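PDB 7D5M: oxidoreductase from Azotobacter vinelandii, which binds NAD and, as a homolog of inositol dehydrogenase, probably catalyses the NAD-dependent oxidation of a sugar or polyol substrate. Local coordinates for residues A[26-31]-A[331-336]; A[34-39]-A[318-323]. All coordinates share one frame; numbering follows the deposited sequence.

Interaction 1. Residues A[26-31]-A[331-336]; sequences GYIHRS and EAWSNL. With NAD (nicotinamide-adenine-dinucleotide), chain B.
Trp333 and Ile28 meet because their first torsions aim them at each other: the indole CG lies anti to the carbonyl carbon of Trp333, while CG1 of Ile28 is anti to its backbone N (chi1 -172°) and carries CD1 out over the ring. CD1 sits on one face of the indole, 3.5 Å from the centroid of the five-membered ring of Trp333 and almost on its normal, a CH-pi contact. CG2 of the same isoleucine reaches the six-membered ring, 3.8 Å from Trp333 CZ3. That CZ3 corner points into the face of the His29 imidazole, the nearest pair being His29 NE2 and Trp333 CZ3 at 3.5 Å; the planes stand 84° apart in a T-shaped stack with the indole as the edge. His29 ND1 is hydrogen-bonded with Tyr337 OH and NE2 with Glu114 OE2, which fixes the rotation of the imidazole. Trp333 CZ2, on the same six-membered ring, lies 3.6 Å from O7N of the nicotinamide carboxamide of NAD. The axes of segments 26-31 and 331-336 approach to 9.3 Å and cross at -57°; their parent helices, 26-34 and 329-349, join the Rossmann domain to the C-terminal alpha/beta domain. With the indole cut back to an alanine, a gap would probably open between the helices, leaving the His29 face and the Ile28 methyl CD1 without the ring they pack on and removing the indole edge from beside the carboxamide. With no hydrogen bond across the segments, their direct contact is van der Waals and aromatic; the polar ends of His29 are satisfied elsewhere, which suits a buried wall beside the nicotinamide.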
loop_
_atom_site.group_PDB
_atom_site.type_symbol
_atom_site.label_atom_id
_atom_site.label_comp_id
_atom_site.label_asym_id
_atom_site.label_seq_id
_atom_site.Cartn_x
_atom_site.Cartn_y
_atom_site.Cartn_z
ATOM N N GLY A 26 -3.819 16.203 27.247
ATOM C CA GLY A 26 -4.911 17.005 27.826
ATOM C C GLY A 26 -5.972 17.340 26.789
ATOM O O GLY A 26 -7.183 17.198 27.074
ATOM N N TYR A 27 -5.556 17.738 25.588
ATOM C CA TYR A 27 -6.506 18.253 24.574
ATOM C C TYR A 27 -7.478 17.157 24.114
ATOM O O TYR A 27 -8.690 17.421 24.015
ATOM C CB TYR A 27 -5.791 18.870 23.374
ATOM C CG TYR A 27 -6.791 19.327 22.349
ATOM C CD1 TYR A 27 -7.651 20.374 22.633
ATOM C CD2 TYR A 27 -6.971 18.635 21.164
ATOM C CE1 TYR A 27 -8.624 20.770 21.734
ATOM C CE2 TYR A 27 -7.935 19.028 20.249
ATOM C CZ TYR A 27 -8.766 20.094 20.536
ATOM O OH TYR A 27 -9.728 20.478 19.649
ATOM N N ILE A 28 -6.991 15.963 23.795
ATOM C CA ILE A 28 -7.894 14.910 23.248
ATOM C C ILE A 28 -8.928 14.519 24.314
ATOM O O ILE A 28 -10.090 14.274 23.945
ATOM C CB ILE A 28 -7.137 13.704 22.660
ATOM C CG1 ILE A 28 -8.124 12.774 21.943
ATOM C CG2 ILE A 28 -6.317 12.962 23.708
ATOM C CD1 ILE A 28 -7.475 11.839 20.963
ATOM N N HIS A 29 -8.578 14.537 25.601
ATOM C CA HIS A 29 -9.581 14.341 26.679
ATOM C C HIS A 29 -10.729 15.337 26.511
ATOM O O HIS A 29 -11.902 14.910 26.532
ATOM C CB HIS A 29 -8.962 14.472 28.064
ATOM C CG HIS A 29 -8.256 13.237 28.506
ATOM N ND1 HIS A 29 -8.909 12.221 29.180
ATOM C CD2 HIS A 29 -6.977 12.833 28.350
ATOM C CE1 HIS A 29 -8.053 11.254 29.439
ATOM N NE2 HIS A 29 -6.858 11.609 28.944
ATOM N N ARG A 30 -10.410 16.621 26.411
ATOM C CA ARG A 30 -11.428 17.699 26.329
ATOM C C ARG A 30 -12.175 17.597 24.996
ATOM O O ARG A 30 -13.396 17.775 24.987
ATOM C CB ARG A 30 -10.784 19.068 26.511
ATOM C CG ARG A 30 -10.263 19.298 27.920
ATOM C CD ARG A 30 -9.749 20.719 28.113
ATOM N NE ARG A 30 -8.596 21.031 27.277
ATOM C CZ ARG A 30 -7.330 20.762 27.592
ATOM N NH1 ARG A 30 -7.041 20.148 28.725
ATOM N NH2 ARG A 30 -6.357 21.090 26.760
ATOM N N SER A 31 -11.458 17.399 23.900
ATOM C CA SER A 31 -12.085 17.300 22.559
ATOM C C SER A 31 -13.188 16.236 22.599
ATOM O O SER A 31 -14.308 16.509 22.141
ATOM C CB SER A 31 -11.049 17.036 21.503
ATOM O OG SER A 31 -11.596 17.254 20.211
ATOM N N GLU A 331 -12.446 10.647 16.980
ATOM C CA GLU A 331 -13.763 9.960 16.936
ATOM C C GLU A 331 -13.726 8.763 17.893
ATOM O O GLU A 331 -14.682 8.586 18.657
ATOM C CB GLU A 331 -14.118 9.533 15.514
ATOM C CG GLU A 331 -14.656 10.683 14.686
ATOM C CD GLU A 331 -13.670 11.810 14.435
ATOM O OE1 GLU A 331 -13.897 12.935 14.967
ATOM O OE2 GLU A 331 -12.669 11.567 13.739
ATOM N N ALA A 332 -12.667 7.963 17.832
ATOM C CA ALA A 332 -12.475 6.801 18.733
ATOM C C ALA A 332 -12.608 7.283 20.186
ATOM O O ALA A 332 -13.366 6.674 20.976
ATOM C CB ALA A 332 -11.138 6.151 18.478
ATOM N N TRP A 333 -11.905 8.351 20.549
ATOM C CA TRP A 333 -11.956 8.862 21.946
ATOM C C TRP A 333 -13.353 9.393 22.275
ATOM O O TRP A 333 -13.798 9.205 23.428
ATOM C CB TRP A 333 -10.905 9.933 22.186
ATOM C CG TRP A 333 -9.556 9.390 22.504
ATOM C CD1 TRP A 333 -8.752 8.597 21.734
ATOM C CD2 TRP A 333 -8.836 9.650 23.715
ATOM N NE1 TRP A 333 -7.580 8.342 22.394
ATOM C CE2 TRP A 333 -7.603 8.978 23.607
ATOM C CE3 TRP A 333 -9.124 10.379 24.876
ATOM C CZ2 TRP A 333 -6.656 9.011 24.631
ATOM C CZ3 TRP A 333 -8.183 10.417 25.879
ATOM C CH2 TRP A 333 -6.971 9.726 25.759
ATOM N N SER A 334 -13.997 10.065 21.323
ATOM C CA SER A 334 -15.385 10.584 21.482
ATOM C C SER A 334 -16.354 9.419 21.717
ATOM O O SER A 334 -17.286 9.575 22.530
ATOM C CB SER A 334 -15.809 11.425 20.315
ATOM O OG SER A 334 -14.938 12.536 20.156
ATOM N N ASN A 335 -16.140 8.294 21.035
ATOM C CA ASN A 335 -16.977 7.078 21.166
ATOM C C ASN A 335 -16.834 6.496 22.579
ATOM O O ASN A 335 -17.841 6.027 23.119
ATOM C CB ASN A 335 -16.641 6.072 20.064
ATOM C CG ASN A 335 -17.010 6.614 18.705
ATOM O OD1 ASN A 335 -17.892 7.469 18.611
ATOM N ND2 ASN A 335 -16.351 6.126 17.660
ATOM N N LEU A 336 -15.648 6.542 23.185
ATOM C CA LEU A 336 -15.493 6.091 24.591
ATOM C C LEU A 336 -16.174 7.097 25.520
ATOM O O LEU A 336 -16.894 6.662 26.427
ATOM C CB LEU A 336 -14.018 5.970 24.971
ATOM C CG LEU A 336 -13.201 4.915 24.230
ATOM C CD1 LEU A 336 -11.965 4.601 25.048
ATOM C CD2 LEU A 336 -13.995 3.657 23.924
HETATM P PA NAD B . 2.700 15.325 30.094
HETATM O O1A NAD B . 3.934 15.353 30.942
HETATM O O2A NAD B . 2.752 15.749 28.660
HETATM O O5B NAD B . 1.550 16.158 30.844
HETATM C C5B NAD B . 1.405 16.161 32.299
HETATM C C4B NAD B . 0.443 17.265 32.663
HETATM O O4B NAD B . -0.030 17.091 34.024
HETATM C C3B NAD B . 1.030 18.681 32.622
HETATM O O3B NAD B . 0.026 19.604 32.227
HETATM C C2B NAD B . 1.463 18.885 34.078
HETATM O O2B NAD B . 1.609 20.231 34.467
HETATM C C1B NAD B . 0.273 18.246 34.779
HETATM N N9A NAD B . 0.518 17.820 36.148
HETATM C C8A NAD B . 1.593 17.098 36.596
HETATM N N7A NAD B . 1.516 16.792 37.867
HETATM C C5A NAD B . 0.306 17.326 38.280
HETATM C C6A NAD B . -0.351 17.319 39.526
HETATM N N6A NAD B . 0.129 16.710 40.614
HETATM N N1A NAD B . -1.557 17.935 39.597
HETATM C C2A NAD B . -2.032 18.536 38.495
HETATM N N3A NAD B . -1.510 18.595 37.268
HETATM C C4A NAD B . -0.324 17.963 37.226
HETATM O O3 NAD B . 2.080 13.830 30.104
HETATM P PN NAD B . 1.140 13.102 29.001
HETATM O O1N NAD B . 1.997 12.525 27.909
HETATM O O2N NAD B . 0.030 14.037 28.624
HETATM O O5D NAD B . 0.555 11.866 29.836
HETATM C C5D NAD B . -0.245 12.055 31.006
HETATM C C4D NAD B . -0.906 10.733 31.281
HETATM O O4D NAD B . -1.656 10.334 30.105
HETATM C C3D NAD B . 0.072 9.584 31.556
HETATM O O3D NAD B . -0.491 8.702 32.511
HETATM C C2D NAD B . 0.219 8.917 30.184
HETATM O O2D NAD B . 0.583 7.547 30.263
HETATM C C1D NAD B . -1.206 9.065 29.648
HETATM N N1N NAD B . -1.319 9.037 28.157
HETATM C C2N NAD B . -2.227 8.181 27.572
HETATM C C3N NAD B . -2.324 8.090 26.182
HETATM C C7N NAD B . -3.450 7.249 25.619
HETATM O O7N NAD B . -4.369 6.904 26.371
HETATM N N7N NAD B . -3.410 6.950 24.325
HETATM C C4N NAD B . -1.401 8.783 25.392
HETATM C C5N NAD B . -0.478 9.632 26.003
HETATM C C6N NAD B . -0.561 9.849 27.360
#

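Interaction 2. Residues A[34-39]-A[318-323]; sequences LRDQSF and DDRIGA
Asp36 and Arg320 form the tight part of this contact, a salt bridge between two loops. Arg320 NH1 donates to the syn lone pair of Asp36 OD2 at 2.7 Å with an N-H...O angle of 155°. Asp36 CG stands beside its own backbone N (chi1 -53°), which brings the carboxylate round to meet the guanidinium from the opposite direction, edge-on and nearly coplanar. Arg320 is buried, whereas the Asp36 side is partly exposed and carries a water, which lies 2.6 Å from Asp36 OD2 and accepts from Arg320 NH2 at 2.9 Å. Arg35 touches without bonding: its extended chain runs past Arg320, whose NH1 lies 3.4 Å from Arg35 NE, both being donors. The guanidinium planes are 29° apart, with Arg320 NH1 over the rim of one Arg35 face. Each arginine has further acceptors: Arg35 NH1 is salt-bridged to Glu331 OE1, and Arg320 NH2 bonds to Asn335 OD1. Tyr27 of the second subunit adds a hydrogen bond to Asp36 OD1, and Phe330 of that subunit makes a cation-pi contact with Arg35. Two carboxylates, of Asp36 and Glu331, thus serve two neighbouring guanidinium groups, which probably offsets their like charge and ties the Rossmann domain to the C-terminal domain beside a subunit boundary.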
loop_
_atom_site.group_PDB
_atom_site.type_symbol
_atom_site.label_atom_id
_atom_site.label_comp_id
_atom_site.label_asym_id
_atom_site.label_seq_id
_atom_site.Cartn_x
_atom_site.Cartn_y
_atom_site.Cartn_z
ATOM N N LEU A 34 -16.166 17.010 25.616
ATOM C CA LEU A 34 -17.058 18.181 25.412
ATOM C C LEU A 34 -17.962 17.938 24.201
ATOM O O LEU A 34 -19.007 18.600 24.081
ATOM C CB LEU A 34 -16.200 19.432 25.255
ATOM C CG LEU A 34 -15.340 19.779 26.469
ATOM C CD1 LEU A 34 -14.458 20.970 26.157
ATOM C CD2 LEU A 34 -16.199 20.057 27.694
ATOM N N ARG A 35 -17.593 16.987 23.356
ATOM C CA ARG A 35 -18.325 16.700 22.106
ATOM C C ARG A 35 -19.727 16.180 22.431
ATOM O O ARG A 35 -19.883 15.392 23.395
ATOM C CB ARG A 35 -17.548 15.691 21.268
ATOM C CG ARG A 35 -17.972 15.678 19.810
ATOM C CD ARG A 35 -17.098 14.690 19.077
ATOM N NE ARG A 35 -17.190 14.815 17.636
ATOM C CZ ARG A 35 -16.391 14.185 16.785
ATOM N NH1 ARG A 35 -15.491 13.331 17.238
ATOM N NH2 ARG A 35 -16.548 14.352 15.484
ATOM N N ASP A 36 -20.726 16.630 21.664
ATOM C CA ASP A 36 -22.090 16.035 21.669
ATOM C C ASP A 36 -22.730 16.140 23.058
ATOM O O ASP A 36 -23.517 15.250 23.413
ATOM C CB ASP A 36 -22.072 14.570 21.227
ATOM C CG ASP A 36 -21.374 14.340 19.903
ATOM O OD1 ASP A 36 -21.397 15.260 19.065
ATOM O OD2 ASP A 36 -20.805 13.239 19.724
ATOM N N GLN A 37 -22.402 17.183 23.814
ATOM C CA GLN A 37 -23.096 17.508 25.084
ATOM C C GLN A 37 -22.860 16.393 26.119
ATOM O O GLN A 37 -23.766 16.179 26.954
ATOM C CB GLN A 37 -24.603 17.681 24.837
ATOM C CG GLN A 37 -24.959 18.558 23.637
ATOM C CD GLN A 37 -26.453 18.677 23.444
ATOM O OE1 GLN A 37 -27.130 19.401 24.169
ATOM N NE2 GLN A 37 -26.988 17.952 22.471
ATOM N N SER A 38 -21.717 15.692 26.099
ATOM C CA SER A 38 -21.450 14.571 27.048
ATOM C C SER A 38 -21.055 15.117 28.425
ATOM O O SER A 38 -21.680 14.726 29.449
ATOM C CB SER A 38 -20.393 13.627 26.524
ATOM O OG SER A 38 -20.903 12.867 25.433
ATOM N N PHE A 39 -20.038 15.973 28.448
ATOM C CA PHE A 39 -19.460 16.587 29.667
ATOM C C PHE A 39 -19.380 18.101 29.475
ATOM O O PHE A 39 -19.273 18.582 28.319
ATOM C CB PHE A 39 -18.060 16.031 29.953
ATOM C CG PHE A 39 -18.012 14.569 30.295
ATOM C CD1 PHE A 39 -18.065 13.604 29.306
ATOM C CD2 PHE A 39 -17.941 14.155 31.617
ATOM C CE1 PHE A 39 -18.028 12.260 29.632
ATOM C CE2 PHE A 39 -17.890 12.806 31.938
ATOM C CZ PHE A 39 -17.950 11.860 30.945
ATOM N N ASP A 318 -21.664 4.128 15.707
ATOM C CA ASP A 318 -20.906 5.358 16.048
ATOM C C ASP A 318 -20.463 6.129 14.798
ATOM O O ASP A 318 -19.776 7.145 14.974
ATOM C CB ASP A 318 -19.720 5.033 16.959
ATOM C CG ASP A 318 -20.124 4.585 18.351
ATOM O OD1 ASP A 318 -21.308 4.792 18.725
ATOM O OD2 ASP A 318 -19.260 4.027 19.050
ATOM N N ASP A 319 -20.896 5.753 13.591
ATOM C CA ASP A 319 -20.521 6.516 12.374
ATOM C C ASP A 319 -21.034 7.954 12.510
ATOM O O ASP A 319 -22.231 8.129 12.785
ATOM C CB ASP A 319 -21.029 5.861 11.095
ATOM C CG ASP A 319 -20.338 4.549 10.766
ATOM O OD1 ASP A 319 -19.147 4.390 11.128
ATOM O OD2 ASP A 319 -20.998 3.693 10.148
ATOM N N ARG A 320 -20.144 8.939 12.347
ATOM C CA ARG A 320 -20.480 10.388 12.443
ATOM C C ARG A 320 -20.537 11.005 11.045
ATOM O O ARG A 320 -21.081 12.112 10.900
ATOM C CB ARG A 320 -19.450 11.102 13.318
ATOM C CG ARG A 320 -19.470 10.632 14.764
ATOM C CD ARG A 320 -18.160 10.867 15.493
ATOM N NE ARG A 320 -18.199 10.233 16.797
ATOM C CZ ARG A 320 -18.703 10.780 17.903
ATOM N NH1 ARG A 320 -19.171 12.019 17.888
ATOM N NH2 ARG A 320 -18.708 10.101 19.034
ATOM N N ILE A 321 -20.008 10.301 10.045
ATOM C CA ILE A 321 -20.112 10.717 8.624
ATOM C C ILE A 321 -20.042 9.462 7.748
ATOM O O ILE A 321 -19.561 8.427 8.223
ATOM C CB ILE A 321 -19.022 11.757 8.301
ATOM C CG1 ILE A 321 -19.296 12.474 6.975
ATOM C CG2 ILE A 321 -17.649 11.105 8.371
ATOM C CD1 ILE A 321 -18.517 13.748 6.769
ATOM N N GLY A 322 -20.534 9.573 6.518
ATOM C CA GLY A 322 -20.638 8.463 5.558
ATOM C C GLY A 322 -19.303 7.812 5.262
ATOM O O GLY A 322 -18.250 8.486 5.354
ATOM N N ALA A 323 -19.351 6.528 4.909
ATOM C CA ALA A 323 -18.206 5.710 4.462
ATOM C C ALA A 323 -17.380 6.489 3.436
ATOM O O ALA A 323 -17.983 7.221 2.618
ATOM C CB ALA A 323 -18.712 4.420 3.872
HETATM O O HOH W 1 -19.461 11.681 21.335
#

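Overall arrangement
Both interactions join the Rossmann domain to the C-terminal alpha/beta domain, with centres 10 Å apart in one region of the interdomain seam. Along the chain the order is 26-31, 34-39, 318-323 and 331-336, so interaction 2 falls within the span bracketed by interaction 1. Helix 26-34 leads into the loop before strand 39-45, while the 318-323 loop precedes helix 329-349. The two contacts touch directly: Ser334 CB packs against Arg320 NH2 at 3.4 Å. Interaction 1 is buried and lies next to the nicotinamide; interaction 2 is polar and farther from the cofactor. Both reach the second subunit, linking the seam to the assembly.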